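Local coordinates for surface glycoprotein (Trypanosoma brucei, PDB 5KLH) that is a transmembrane surface antigen of the procyclic, insect-stage parasite, with a bilobed ectodomain, and is a putative sensor, at residues D9-F14 / A48-I53. Sequence-based numbering, arbitrary orientation.
Sequences DPRDNF and AGLGSI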
loop_
_atom_site.group_PDB
_atom_site.type_symbol
_atom_site.label_atom_id
_atom_site.label_comp_id
_atom_site.label_asym_id
_atom_site.label_seq_id
_atom_site.Cartn_x
_atom_site.Cartn_y
_atom_site.Cartn_z
ATOM N N ASP A 9 9.320 -23.405 5.000
ATOM C CA ASP A 9 8.419 -22.802 5.983
ATOM C C ASP A 9 8.012 -21.409 5.501
ATOM O O ASP A 9 8.857 -20.521 5.399
ATOM C CB ASP A 9 9.100 -22.713 7.353
ATOM C CG ASP A 9 8.183 -22.165 8.445
ATOM O OD1 ASP A 9 7.043 -21.741 8.145
ATOM O OD2 ASP A 9 8.619 -22.157 9.620
ATOM N N PRO A 10 6.715 -21.215 5.217
ATOM C CA PRO A 10 6.197 -19.928 4.727
ATOM C C PRO A 10 6.415 -18.757 5.692
ATOM O O PRO A 10 6.362 -17.603 5.259
ATOM C CB PRO A 10 4.694 -20.196 4.550
ATOM C CG PRO A 10 4.402 -21.412 5.396
ATOM C CD PRO A 10 5.659 -22.236 5.323
ATOM N N ARG A 11 6.642 -19.049 6.972
ATOM C CA ARG A 11 6.766 -18.004 7.986
ATOM C C ARG A 11 8.222 -17.695 8.325
ATOM O O ARG A 11 8.510 -16.785 9.098
ATOM C CB ARG A 11 5.999 -18.409 9.256
ATOM C CG ARG A 11 4.516 -18.617 9.023
ATOM C CD ARG A 11 3.764 -18.814 10.335
ATOM N NE ARG A 11 4.347 -19.885 11.138
ATOM C CZ ARG A 11 3.777 -20.404 12.222
ATOM N NH1 ARG A 11 2.599 -19.956 12.631
ATOM N NH2 ARG A 11 4.383 -21.379 12.888
ATOM N N ASP A 12 9.145 -18.443 7.737
ATOM C CA ASP A 12 10.556 -18.307 8.088
ATOM C C ASP A 12 11.130 -16.925 7.757
ATOM O O ASP A 12 11.826 -16.321 8.583
ATOM C CB ASP A 12 11.367 -19.405 7.391
ATOM C CG ASP A 12 12.851 -19.335 7.712
ATOM O OD1 ASP A 12 13.265 -19.870 8.761
ATOM O OD2 ASP A 12 13.603 -18.758 6.899
ATOM N N ASN A 13 10.848 -16.432 6.553
ATOM C CA ASN A 13 11.296 -15.094 6.152
ATOM C C ASN A 13 10.781 -14.035 7.126
ATOM O O ASN A 13 11.524 -13.139 7.538
ATOM C CB ASN A 13 10.844 -14.782 4.715
ATOM C CG ASN A 13 11.251 -13.389 4.257
ATOM O OD1 ASN A 13 10.715 -12.389 4.735
ATOM N ND2 ASN A 13 12.184 -13.318 3.306
ATOM N N PHE A 14 9.506 -14.135 7.486
ATOM C CA PHE A 14 8.945 -13.198 8.448
ATOM C C PHE A 14 9.643 -13.277 9.806
ATOM O O PHE A 14 9.995 -12.245 10.377
ATOM C CB PHE A 14 7.450 -13.428 8.616
ATOM C CG PHE A 14 6.829 -12.526 9.627
ATOM C CD1 PHE A 14 6.767 -11.157 9.404
ATOM C CD2 PHE A 14 6.327 -13.030 10.812
ATOM C CE1 PHE A 14 6.205 -10.315 10.338
ATOM C CE2 PHE A 14 5.767 -12.192 11.749
ATOM C CZ PHE A 14 5.708 -10.828 11.512
ATOM N N ALA A 48 -0.989 -15.035 14.347
ATOM C CA ALA A 48 -1.368 -16.366 14.812
ATOM C C ALA A 48 -0.179 -17.319 14.807
ATOM O O ALA A 48 0.485 -17.500 13.776
ATOM C CB ALA A 48 -2.492 -16.920 13.960
ATOM N N GLY A 49 0.102 -17.903 15.965
ATOM C CA GLY A 49 1.185 -18.859 16.076
ATOM C C GLY A 49 2.515 -18.237 16.425
ATOM O O GLY A 49 3.432 -18.940 16.840
ATOM N N LEU A 50 2.620 -16.917 16.282
ATOM C CA LEU A 50 3.884 -16.243 16.538
ATOM C C LEU A 50 3.755 -15.196 17.639
ATOM O O LEU A 50 4.762 -14.705 18.140
ATOM C CB LEU A 50 4.408 -15.589 15.248
ATOM C CG LEU A 50 4.774 -16.555 14.112
ATOM C CD1 LEU A 50 5.256 -15.788 12.883
ATOM C CD2 LEU A 50 5.837 -17.534 14.566
ATOM N N GLY A 51 2.518 -14.854 18.001
ATOM C CA GLY A 51 2.264 -13.992 19.148
ATOM C C GLY A 51 2.317 -12.507 18.839
ATOM O O GLY A 51 2.090 -12.091 17.702
ATOM N N SER A 52 2.618 -11.709 19.857
ATOM C CA SER A 52 2.676 -10.254 19.710
ATOM C C SER A 52 4.042 -9.810 19.192
ATOM O O SER A 52 5.078 -10.189 19.746
ATOM C CB SER A 52 2.361 -9.577 21.044
ATOM O OG SER A 52 0.987 -9.735 21.363
ATOM N N ILE A 53 4.029 -8.997 18.134
ATOM C CA ILE A 53 5.237 -8.619 17.396
ATOM C C ILE A 53 5.387 -7.105 17.405
ATOM O O ILE A 53 4.445 -6.412 17.041
ATOM C CB ILE A 53 5.168 -9.095 15.928
ATOM C CG1 ILE A 53 4.779 -10.579 15.833
ATOM C CG2 ILE A 53 6.468 -8.790 15.190
ATOM C CD1 ILE A 53 5.796 -11.514 16.400
HETATM O O HOH W 1 0.362 -17.747 11.158
#
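With its CG turned anti to the backbone N (chi1 178°), F14 sends its ring from the first turn of helix 12-20 toward L50, edge first, while the CG of L50 lies anti to the carbonyl carbon. The two side chains run alongside one another, head to tail, and L50 CD1 meets the ring at its edge, 3.6 Å from F14 CD2. A branched leucine suits this place because its other methyl, CD2, lies over one face of the R11 guanidinium. The flat ring of F14 also reaches I53, with CZ 4.3 Å from I53 CG2, and rests on A211 and L212 of helix 208-215. R11, bent at chi3, brings NH1 within 3.4 Å of A48 O; a water donates to A48 O at 2.6 Å and weakly accepts from NH1. G49, close to R11 NH1, has no side chain, and its phi of 90° is one glycine adopts easily. D9 OD1 accepts from R11 N at 3.0 Å, a capping bond that steadies the type I turn D9-D12 ahead of the helix. The arrangement is that of the N-terminal helix 12-20 laid over the beta hairpin of strands 36-47 and 51-63, which carries a classic beta bulge in which L50 and G51 together stand opposite V47.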